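Local atomic coordinates of methyltransferase (Pectobacterium atrosepticum SCRI1043, PDB entry 2P7I), a protein that probably transfers methyl groups from S-adenosylmethionine to an as yet unidentified substrate, as a member of the class I methyltransferases with a Rossmann-like fold. Residues D66-I77 / G87-F95; L191-K202 / L236-G247. One frame throughout, in Å; residues are numbered along the deposited sequence.

Contact 1: D66-I77 / G87-F95; sequences DITCVEASEEAI and GITYIHSRF
A right-handed beta-alpha-beta unit brings strand 67-71 alongside strand 88-92, in parallel register from Ile67 beside Ile88 to Glu71 beside His92. Six N-H to O bonds alternate between the strands, from Ile67 N to Gly87 O up to Ser93 N to Glu71 O.

Ile67, Cys69, Ile88 and Tyr90 point to the side where helices 55-60 and 74-83 pack. Here Ile88 touches two residues across the strands: its CG2 meets Cys69 SG at 3.5 Å, and its CD1 reaches Ile67 CB at 3.7 Å. The same CG2 lies over the centre of the ring of Tyr90, two residues on in its own strand. The Cys69 sulfur approaches that ring obliquely, 5.5 Å from its centroid. From the connecting helix, Ile77 slides past Tyr90, CG1 to CD1 4.0 Å. On the face of Thr68, Val70, Thr89 and Ile91, the Thr68 CG2 methyl meets Ile91 CD1 of the diagonal neighbour at 3.5 Å, tighter than usual.

His92 has CG anti to its backbone N (chi1 175°), which carries the imidazole to the start of the helix. One face lies against Glu74 CA, and NE2 donates a weak, bent bond to Ala72 O (2.8 Å). Both carboxylate oxygens of Glu71 are held by backbone N-H groups, OE2 on its anti side by Ser73 and OE1 by Phe52. An acidic residue at the end of this second strand is a hallmark of class I methyltransferases, where it commonly binds the ribose of S-adenosylmethionine.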
loop_
_atom_site.group_PDB
_atom_site.type_symbol
_atom_site.label_atom_id
_atom_site.label_comp_id
_atom_site.label_asym_id
_atom_site.label_seq_id
_atom_site.Cartn_x
_atom_site.Cartn_y
_atom_site.Cartn_z
ATOM N N ASP B 66 -35.751 -11.644 11.664
ATOM C CA ASP B 66 -35.540 -12.337 12.922
ATOM C C ASP B 66 -34.177 -11.967 13.437
ATOM O O ASP B 66 -33.183 -12.558 13.031
ATOM C CB ASP B 66 -35.658 -13.840 12.722
ATOM C CG ASP B 66 -35.494 -14.621 14.004
ATOM O OD1 ASP B 66 -35.272 -14.003 15.082
ATOM O OD2 ASP B 66 -35.600 -15.873 13.932
ATOM N N ILE B 67 -34.165 -10.969 14.319
ATOM C CA ILE B 67 -32.949 -10.389 14.866
ATOM C C ILE B 67 -33.003 -10.502 16.365
ATOM O O ILE B 67 -34.021 -10.229 16.972
ATOM C CB ILE B 67 -32.789 -8.897 14.513
ATOM C CG1 ILE B 67 -32.666 -8.714 12.992
ATOM C CG2 ILE B 67 -31.549 -8.335 15.185
ATOM C CD1 ILE B 67 -32.653 -7.251 12.523
ATOM N N THR B 68 -31.890 -10.926 16.947
ATOM C CA THR B 68 -31.747 -11.018 18.386
ATOM C C THR B 68 -30.657 -10.025 18.754
ATOM O O THR B 68 -29.600 -9.971 18.103
ATOM C CB THR B 68 -31.393 -12.442 18.817
ATOM O OG1 THR B 68 -32.444 -13.327 18.416
ATOM C CG2 THR B 68 -31.173 -12.553 20.326
ATOM N N CYS B 69 -30.935 -9.216 19.776
ATOM C CA CYS B 69 -30.076 -8.105 20.164
ATOM C C CYS B 69 -29.665 -8.259 21.602
ATOM O O CYS B 69 -30.532 -8.289 22.477
ATOM C CB CYS B 69 -30.814 -6.771 20.044
ATOM S SG CYS B 69 -31.230 -6.206 18.390
ATOM N N VAL B 70 -28.356 -8.309 21.839
ATOM C CA VAL B 70 -27.795 -8.391 23.179
ATOM C C VAL B 70 -27.139 -7.064 23.502
ATOM O O VAL B 70 -26.288 -6.574 22.746
ATOM C CB VAL B 70 -26.761 -9.532 23.324
ATOM C CG1 VAL B 70 -26.228 -9.600 24.747
ATOM C CG2 VAL B 70 -27.368 -10.860 22.949
ATOM N N GLU B 71 -27.542 -6.493 24.632
ATOM C CA GLU B 71 -27.061 -5.191 25.078
ATOM C C GLU B 71 -27.071 -5.181 26.585
ATOM O O GLU B 71 -28.033 -5.643 27.201
ATOM C CB GLU B 71 -27.962 -4.082 24.537
ATOM C CG GLU B 71 -27.668 -2.682 25.055
ATOM C CD GLU B 71 -26.205 -2.287 24.977
ATOM O OE1 GLU B 71 -25.539 -2.559 23.951
ATOM O OE2 GLU B 71 -25.720 -1.680 25.952
ATOM N N ALA B 72 -25.990 -4.673 27.175
ATOM C CA ALA B 72 -25.817 -4.664 28.642
ATOM C C ALA B 72 -26.578 -3.513 29.338
ATOM O O ALA B 72 -26.951 -3.633 30.515
ATOM C CB ALA B 72 -24.339 -4.599 28.985
ATOM N N SER B 73 -26.784 -2.407 28.622
ATOM C CA SER B 73 -27.417 -1.212 29.192
ATOM C C SER B 73 -28.933 -1.245 29.094
ATOM O O SER B 73 -29.494 -1.244 27.992
ATOM C CB SER B 73 -26.941 0.056 28.476
ATOM O OG SER B 73 -27.815 1.141 28.781
ATOM N N GLU B 74 -29.597 -1.221 30.252
ATOM C CA GLU B 74 -31.054 -1.196 30.296
ATOM C C GLU B 74 -31.606 0.039 29.582
ATOM O O GLU B 74 -32.591 -0.046 28.842
ATOM C CB GLU B 74 -31.528 -1.223 31.740
ATOM C CG GLU B 74 -32.936 -1.712 31.906
ATOM C CD GLU B 74 -33.412 -1.570 33.347
ATOM O OE1 GLU B 74 -32.554 -1.632 34.259
ATOM O OE2 GLU B 74 -34.634 -1.391 33.559
ATOM N N GLU B 75 -30.956 1.180 29.793
ATOM C CA GLU B 75 -31.418 2.442 29.217
ATOM C C GLU B 75 -31.409 2.363 27.689
ATOM O O GLU B 75 -32.432 2.596 27.050
ATOM C CB GLU B 75 -30.566 3.615 29.720
ATOM N N ALA B 76 -30.258 1.980 27.130
ATOM C CA ALA B 76 -30.069 1.826 25.677
ATOM C C ALA B 76 -31.063 0.824 25.085
ATOM O O ALA B 76 -31.718 1.076 24.059
ATOM C CB ALA B 76 -28.633 1.379 25.388
ATOM N N ILE B 77 -31.181 -0.314 25.754
ATOM C CA ILE B 77 -32.000 -1.406 25.255
ATOM C C ILE B 77 -33.482 -1.012 25.256
ATOM O O ILE B 77 -34.247 -1.452 24.400
ATOM C CB ILE B 77 -31.714 -2.719 26.059
ATOM C CG1 ILE B 77 -31.980 -3.958 25.196
ATOM C CG2 ILE B 77 -32.490 -2.749 27.343
ATOM C CD1 ILE B 77 -31.577 -5.258 25.868
ATOM N N GLY B 87 -40.124 -7.876 15.553
ATOM C CA GLY B 87 -39.187 -8.914 15.070
ATOM C C GLY B 87 -37.784 -8.840 15.659
ATOM O O GLY B 87 -36.814 -9.363 15.072
ATOM N N ILE B 88 -37.663 -8.163 16.797
ATOM C CA ILE B 88 -36.415 -8.116 17.556
ATOM C C ILE B 88 -36.636 -8.883 18.846
ATOM O O ILE B 88 -37.618 -8.651 19.568
ATOM C CB ILE B 88 -36.023 -6.684 17.951
ATOM C CG1 ILE B 88 -35.945 -5.756 16.730
ATOM C CG2 ILE B 88 -34.718 -6.693 18.734
ATOM C CD1 ILE B 88 -34.903 -6.132 15.747
ATOM N N THR B 89 -35.744 -9.806 19.144
ATOM C CA THR B 89 -35.668 -10.366 20.466
ATOM C C THR B 89 -34.595 -9.607 21.221
ATOM O O THR B 89 -33.444 -9.581 20.796
ATOM C CB THR B 89 -35.303 -11.841 20.410
ATOM O OG1 THR B 89 -36.304 -12.545 19.648
ATOM C CG2 THR B 89 -35.216 -12.410 21.797
ATOM N N TYR B 90 -34.965 -8.989 22.335
ATOM C CA TYR B 90 -34.019 -8.223 23.137
ATOM C C TYR B 90 -33.511 -9.072 24.293
ATOM O O TYR B 90 -34.290 -9.752 24.930
ATOM C CB TYR B 90 -34.683 -6.965 23.679
ATOM C CG TYR B 90 -35.122 -6.021 22.594
ATOM C CD1 TYR B 90 -34.252 -5.077 22.087
ATOM C CD2 TYR B 90 -36.406 -6.081 22.070
ATOM C CE1 TYR B 90 -34.649 -4.207 21.093
ATOM C CE2 TYR B 90 -36.814 -5.211 21.070
ATOM C CZ TYR B 90 -35.926 -4.281 20.589
ATOM O OH TYR B 90 -36.303 -3.417 19.586
ATOM N N ILE B 91 -32.200 -9.053 24.534
ATOM C CA ILE B 91 -31.592 -9.780 25.645
ATOM C C ILE B 91 -30.725 -8.789 26.406
ATOM O O ILE B 91 -29.733 -8.278 25.899
ATOM C CB ILE B 91 -30.783 -10.986 25.146
ATOM C CG1 ILE B 91 -31.751 -12.056 24.633
ATOM C CG2 ILE B 91 -29.945 -11.559 26.247
ATOM C CD1 ILE B 91 -31.128 -13.009 23.768
ATOM N N HIS B 92 -31.146 -8.464 27.615
ATOM C CA HIS B 92 -30.436 -7.497 28.417
ATOM C C HIS B 92 -29.442 -8.297 29.235
ATOM O O HIS B 92 -29.817 -8.947 30.205
ATOM C CB HIS B 92 -31.423 -6.736 29.315
ATOM C CG HIS B 92 -30.762 -5.801 30.275
ATOM N ND1 HIS B 92 -31.282 -5.529 31.524
ATOM C CD2 HIS B 92 -29.618 -5.087 30.180
ATOM C CE1 HIS B 92 -30.486 -4.681 32.151
ATOM N NE2 HIS B 92 -29.464 -4.404 31.360
ATOM N N SER B 93 -28.179 -8.299 28.820
ATOM C CA SER B 93 -27.166 -9.083 29.501
ATOM C C SER B 93 -25.805 -8.593 29.115
ATOM O O SER B 93 -25.646 -7.992 28.057
ATOM C CB SER B 93 -27.280 -10.553 29.093
ATOM O OG SER B 93 -26.318 -11.351 29.777
ATOM N N ARG B 94 -24.818 -8.872 29.963
ATOM C CA ARG B 94 -23.426 -8.795 29.559
ATOM C C ARG B 94 -23.115 -10.066 28.787
ATOM O O ARG B 94 -23.722 -11.115 29.018
ATOM C CB ARG B 94 -22.505 -8.692 30.764
ATOM C CG ARG B 94 -22.812 -7.502 31.655
ATOM C CD ARG B 94 -21.810 -7.430 32.772
ATOM N NE ARG B 94 -20.458 -7.426 32.223
ATOM C CZ ARG B 94 -19.711 -6.342 31.983
ATOM N NH1 ARG B 94 -20.150 -5.114 32.276
ATOM N NH2 ARG B 94 -18.488 -6.488 31.471
ATOM N N PHE B 95 -22.160 -9.989 27.875
ATOM C CA PHE B 95 -21.922 -11.095 26.978
ATOM C C PHE B 95 -21.525 -12.371 27.718
ATOM O O PHE B 95 -21.929 -13.471 27.344
ATOM C CB PHE B 95 -20.853 -10.728 25.947
ATOM C CG PHE B 95 -21.201 -9.525 25.079
ATOM C CD1 PHE B 95 -22.422 -9.418 24.449
ATOM C CD2 PHE B 95 -20.279 -8.525 24.863
ATOM C CE1 PHE B 95 -22.721 -8.310 23.633
ATOM C CE2 PHE B 95 -20.565 -7.445 24.051
ATOM C CZ PHE B 95 -21.788 -7.331 23.443
HETATM O O HOH W 1 -36.170 -12.350 17.002
HETATM O O HOH W 2 -28.322 -1.776 32.894
#

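Contact 2: L191-K202 / L236-G247; sequences LQVTYRSGIFFK and LCASIFLLCEKG
The Phe201 and Phe241 rings are both met obliquely across the two strands. Phe201 lies alongside Leu236, with CE2 3.9 Å from Leu236 CD1. Ile199 CD1 and Ser197 CB come to the Phe241 ring, and beside it Ile199 CD1 is 3.9 Å from Phe241 CB; the same ring meets Phe37 at about 50°. Phe200 is edge-to-face with Phe24 and Trp209. The guanidinium of Arg196 rests one face on Val193 CG1, and its NE forms a salt bridge with Glu183. Nearer the backbone, Arg196 CG crosses Leu242 CD2 at 3.7 Å. The carboxylate of Glu245 is reached from above its plane by Thr194 OG1, which in one of two conformers of Thr194 donates to Glu245 OE2 over 3.1 Å.

The strands are antiparallel and strongly twisted, 138° between their directions. Thr194 and Tyr195 form a classic beta bulge: the N atoms of both donate to Leu243 O, at 2.8 Å from Thr194 and 3.2 Å from Tyr195, so one carbonyl is gripped twice and the pairing slips by a residue. At the other end the chain turns a corner at Ala238 and Ser239. There Cys237 SG packs on the backbone of Gly198, 3.5 Å from its C atom. Lys202, extended with CG anti to its backbone N (chi1 -171°), lays CD on Ala238 CB at 3.5 Å before NZ reaches Asn206.

Strand 237-245 lies between strands 192-201 and 135-142 in the sheet, and helix 24-37 packs on Ile199, Phe200 and Ser239. A second subunit also packs here: Tyr195 is edge-to-face with Phe40 of that subunit, and Tyr195 OH bonds to its Ala36 O. Helix 147-154 covers Phe201 and Leu236 at the far end.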
loop_
_atom_site.group_PDB
_atom_site.type_symbol
_atom_site.label_atom_id
_atom_site.label_comp_id
_atom_site.label_asym_id
_atom_site.label_seq_id
_atom_site.Cartn_x
_atom_site.Cartn_y
_atom_site.Cartn_z
ATOM N N LEU B 191 -11.864 -19.250 15.681
ATOM C CA LEU B 191 -12.586 -18.913 14.470
ATOM C C LEU B 191 -11.764 -19.132 13.246
ATOM O O LEU B 191 -10.520 -19.095 13.313
ATOM C CB LEU B 191 -12.978 -17.447 14.450
ATOM C CG LEU B 191 -14.010 -17.018 15.513
ATOM C CD1 LEU B 191 -13.884 -15.524 15.805
ATOM C CD2 LEU B 191 -15.451 -17.403 15.069
ATOM N N GLN B 192 -12.453 -19.382 12.128
ATOM C CA GLN B 192 -11.814 -19.459 10.815
ATOM C C GLN B 192 -12.016 -18.111 10.159
ATOM O O GLN B 192 -13.139 -17.684 10.016
ATOM C CB GLN B 192 -12.446 -20.543 9.932
ATOM C CG GLN B 192 -12.418 -21.950 10.525
ATOM C CD GLN B 192 -12.635 -23.060 9.477
ATOM O OE1 GLN B 192 -13.640 -23.772 9.507
ATOM N NE2 GLN B 192 -11.683 -23.207 8.564
ATOM N N VAL B 193 -10.937 -17.437 9.784
ATOM C CA VAL B 193 -11.068 -16.151 9.118
ATOM C C VAL B 193 -11.137 -16.440 7.648
ATOM O O VAL B 193 -10.197 -16.991 7.070
ATOM C CB VAL B 193 -9.902 -15.196 9.476
ATOM C CG1 VAL B 193 -9.966 -13.952 8.593
ATOM C CG2 VAL B 193 -9.934 -14.860 10.948
ATOM N N THR B 194 -12.248 -16.063 7.026
ATOM C CA THR B 194 -12.562 -16.386 5.653
ATOM C C THR B 194 -12.256 -15.241 4.690
ATOM O O THR B 194 -11.872 -15.472 3.554
ATOM C CB THR B 194 -14.055 -16.711 5.584
ATOM O OG1 THR B 194 -14.328 -17.821 6.462
ATOM C CG2 THR B 194 -14.487 -17.038 4.182
ATOM N N TYR B 195 -12.489 -14.009 5.161
ATOM C CA TYR B 195 -12.250 -12.825 4.329
ATOM C C TYR B 195 -11.766 -11.676 5.170
ATOM O O TYR B 195 -12.215 -11.475 6.293
ATOM C CB TYR B 195 -13.477 -12.408 3.513
ATOM C CG TYR B 195 -13.211 -12.517 2.035
ATOM C CD1 TYR B 195 -12.839 -11.415 1.271
ATOM C CD2 TYR B 195 -13.271 -13.749 1.409
ATOM C CE1 TYR B 195 -12.566 -11.562 -0.115
ATOM C CE2 TYR B 195 -12.999 -13.895 0.056
ATOM C CZ TYR B 195 -12.652 -12.821 -0.695
ATOM O OH TYR B 195 -12.402 -13.060 -2.044
ATOM N N ARG B 196 -10.828 -10.917 4.620
ATOM C CA ARG B 196 -10.313 -9.712 5.246
ATOM C C ARG B 196 -10.556 -8.565 4.268
ATOM O O ARG B 196 -10.295 -8.712 3.065
ATOM C CB ARG B 196 -8.813 -9.786 5.484
ATOM C CG ARG B 196 -8.353 -11.063 6.180
ATOM C CD ARG B 196 -7.163 -11.709 5.593
ATOM N NE ARG B 196 -6.906 -12.928 6.339
ATOM C CZ ARG B 196 -7.447 -14.110 6.042
ATOM N NH1 ARG B 196 -8.158 -14.270 4.932
ATOM N NH2 ARG B 196 -7.211 -15.173 6.807
ATOM N N SER B 197 -11.075 -7.463 4.784
ATOM C CA SER B 197 -11.315 -6.270 3.962
ATOM C C SER B 197 -11.346 -5.034 4.845
ATOM O O SER B 197 -11.088 -5.094 6.044
ATOM C CB SER B 197 -12.630 -6.394 3.165
ATOM O OG SER B 197 -12.679 -5.450 2.078
ATOM N N GLY B 198 -11.593 -3.895 4.225
ATOM C CA GLY B 198 -11.674 -2.634 4.925
ATOM C C GLY B 198 -12.868 -1.836 4.444
ATOM O O GLY B 198 -13.362 -2.023 3.353
ATOM N N ILE B 199 -13.387 -0.989 5.314
ATOM C CA ILE B 199 -14.553 -0.194 5.013
ATOM C C ILE B 199 -14.217 1.297 5.108
ATOM O O ILE B 199 -14.000 1.842 6.191
ATOM C CB ILE B 199 -15.718 -0.549 5.948
ATOM C CG1 ILE B 199 -16.023 -2.053 5.849
ATOM C CG2 ILE B 199 -16.993 0.379 5.625
ATOM C CD1 ILE B 199 -16.885 -2.573 7.011
ATOM N N PHE B 200 -14.180 1.935 3.927
ATOM C CA PHE B 200 -14.092 3.391 3.744
ATOM C C PHE B 200 -12.672 3.946 3.845
ATOM O O PHE B 200 -12.114 4.013 4.914
ATOM C CB PHE B 200 -14.997 4.179 4.693
ATOM C CG PHE B 200 -15.255 5.617 4.256
ATOM C CD1 PHE B 200 -16.267 5.914 3.388
ATOM C CD2 PHE B 200 -14.477 6.668 4.729
ATOM C CE1 PHE B 200 -16.505 7.252 2.990
ATOM C CE2 PHE B 200 -14.703 7.985 4.312
ATOM C CZ PHE B 200 -15.694 8.269 3.446
ATOM N N PHE B 201 -12.133 4.384 2.724
ATOM C CA PHE B 201 -10.845 5.078 2.704
ATOM C C PHE B 201 -10.958 6.429 3.396
ATOM O O PHE B 201 -11.578 7.324 2.879
ATOM C CB PHE B 201 -10.373 5.212 1.266
ATOM C CG PHE B 201 -8.874 5.418 1.129
ATOM C CD1 PHE B 201 -8.306 6.639 1.483
ATOM C CD2 PHE B 201 -8.060 4.417 0.646
ATOM C CE1 PHE B 201 -6.950 6.844 1.350
ATOM C CE2 PHE B 201 -6.705 4.612 0.521
ATOM C CZ PHE B 201 -6.152 5.822 0.861
ATOM N N LYS B 202 -10.327 6.568 4.568
ATOM C CA LYS B 202 -10.634 7.691 5.493
ATOM C C LYS B 202 -9.387 8.555 5.677
ATOM O O LYS B 202 -8.448 8.137 6.348
ATOM C CB LYS B 202 -11.079 7.156 6.863
ATOM C CG LYS B 202 -11.620 8.212 7.842
ATOM C CD LYS B 202 -11.771 7.627 9.232
ATOM C CE LYS B 202 -12.185 8.677 10.224
ATOM N NZ LYS B 202 -12.244 8.085 11.607
ATOM N N LEU B 236 -5.688 0.781 5.135
ATOM C CA LEU B 236 -5.828 2.224 5.269
ATOM C C LEU B 236 -7.260 2.729 5.527
ATOM O O LEU B 236 -7.491 3.920 5.530
ATOM C CB LEU B 236 -5.327 2.879 3.995
ATOM C CG LEU B 236 -3.865 2.636 3.671
ATOM C CD1 LEU B 236 -3.453 3.364 2.330
ATOM C CD2 LEU B 236 -2.960 3.038 4.848
ATOM N N CYS B 237 -8.217 1.818 5.703
ATOM C CA CYS B 237 -9.619 2.189 5.829
ATOM C C CYS B 237 -9.954 2.631 7.240
ATOM O O CYS B 237 -9.191 2.364 8.174
ATOM C CB CYS B 237 -10.521 0.995 5.424
ATOM S SG CYS B 237 -10.463 0.656 3.665
ATOM N N ALA B 238 -11.116 3.275 7.381
ATOM C CA ALA B 238 -11.662 3.734 8.678
ATOM C C ALA B 238 -11.819 2.550 9.629
ATOM O O ALA B 238 -11.405 2.607 10.798
ATOM C CB ALA B 238 -12.977 4.400 8.458
ATOM N N SER B 239 -12.383 1.460 9.112
ATOM C CA SER B 239 -12.688 0.272 9.921
ATOM C C SER B 239 -12.230 -0.920 9.144
ATOM O O SER B 239 -12.240 -0.935 7.940
ATOM C CB SER B 239 -14.184 0.148 10.222
ATOM O OG SER B 239 -14.570 1.138 11.161
ATOM N N ILE B 240 -11.806 -1.960 9.849
ATOM C CA ILE B 240 -11.399 -3.171 9.186
ATOM C C ILE B 240 -12.425 -4.248 9.542
ATOM O O ILE B 240 -13.110 -4.173 10.599
ATOM C CB ILE B 240 -9.974 -3.597 9.648
ATOM C CG1 ILE B 240 -9.805 -3.368 11.168
ATOM C CG2 ILE B 240 -8.899 -2.803 8.887
ATOM C CD1 ILE B 240 -8.467 -3.883 11.722
ATOM N N PHE B 241 -12.498 -5.241 8.673
ATOM C CA PHE B 241 -13.624 -6.151 8.598
ATOM C C PHE B 241 -13.063 -7.523 8.326
ATOM O O PHE B 241 -12.421 -7.771 7.289
ATOM C CB PHE B 241 -14.591 -5.659 7.483
ATOM C CG PHE B 241 -15.667 -6.640 7.060
ATOM C CD1 PHE B 241 -16.246 -7.546 7.950
ATOM C CD2 PHE B 241 -16.138 -6.616 5.759
ATOM C CE1 PHE B 241 -17.219 -8.451 7.506
ATOM C CE2 PHE B 241 -17.143 -7.490 5.334
ATOM C CZ PHE B 241 -17.651 -8.437 6.189
ATOM N N LEU B 242 -13.247 -8.404 9.297
ATOM C CA LEU B 242 -13.042 -9.813 9.120
ATOM C C LEU B 242 -14.368 -10.600 9.036
ATOM O O LEU B 242 -15.209 -10.506 9.904
ATOM C CB LEU B 242 -12.188 -10.401 10.258
ATOM C CG LEU B 242 -10.764 -9.867 10.504
ATOM C CD1 LEU B 242 -10.122 -10.830 11.595
ATOM C CD2 LEU B 242 -9.950 -9.875 9.261
ATOM N N LEU B 243 -14.512 -11.388 7.985
ATOM C CA LEU B 243 -15.604 -12.354 7.861
ATOM C C LEU B 243 -15.092 -13.657 8.371
ATOM O O LEU B 243 -14.099 -14.209 7.872
ATOM C CB LEU B 243 -16.045 -12.544 6.403
ATOM C CG LEU B 243 -17.321 -13.406 6.227
ATOM C CD1 LEU B 243 -18.564 -12.602 6.726
ATOM C CD2 LEU B 243 -17.467 -13.806 4.766
ATOM N N CYS B 244 -15.754 -14.199 9.369
ATOM C CA CYS B 244 -15.294 -15.406 10.027
ATOM C C CYS B 244 -16.371 -16.482 10.033
ATOM O O CYS B 244 -17.575 -16.185 9.993
ATOM C CB CYS B 244 -14.977 -15.092 11.484
ATOM S SG CYS B 244 -13.689 -13.829 11.737
ATOM N N GLU B 245 -15.921 -17.720 10.063
ATOM C CA GLU B 245 -16.785 -18.899 10.173
ATOM C C GLU B 245 -16.322 -19.735 11.341
ATOM O O GLU B 245 -15.248 -19.497 11.924
ATOM C CB GLU B 245 -16.795 -19.684 8.864
ATOM C CG GLU B 245 -17.559 -18.861 7.828
ATOM C CD GLU B 245 -17.535 -19.435 6.419
ATOM O OE1 GLU B 245 -17.957 -20.580 6.240
ATOM O OE2 GLU B 245 -17.125 -18.718 5.484
ATOM N N LYS B 246 -17.165 -20.687 11.700
ATOM C CA LYS B 246 -16.943 -21.482 12.901
ATOM C C LYS B 246 -15.809 -22.475 12.684
ATOM O O LYS B 246 -15.735 -23.134 11.653
ATOM C CB LYS B 246 -18.242 -22.226 13.255
ATOM C CG LYS B 246 -18.143 -23.111 14.432
ATOM C CD LYS B 246 -19.553 -23.614 14.864
ATOM C CE LYS B 246 -19.415 -24.517 16.107
ATOM N NZ LYS B 246 -20.734 -24.791 16.820
ATOM N N GLY B 247 -14.906 -22.571 13.656
ATOM C CA GLY B 247 -13.900 -23.663 13.697
ATOM C C GLY B 247 -14.255 -24.722 14.747
ATOM O O GLY B 247 -14.919 -24.405 15.715
#

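Contact 1 and contact 2 are two ends of one seven-stranded sheet, on opposite sides of the chain's centre. Their own centres are 24 Å apart and their nearest atoms about 13 Å, with strands 46-49, 104-110 and 135-142 in between. The strand order 3-2-1-4-5-7-6, with the last strand slotted in antiparallel, is that of class I methyltransferases. Contact 1 probably belongs to the cofactor side, though no cofactor is bound in this model; contact 2 builds the antiparallel edge and faces other subunits. The ligands of the sodium ion, Asn249 and Gln250, follow Gly247 of contact 2 closely in sequence, while the ion itself is about 10 Å from that residue.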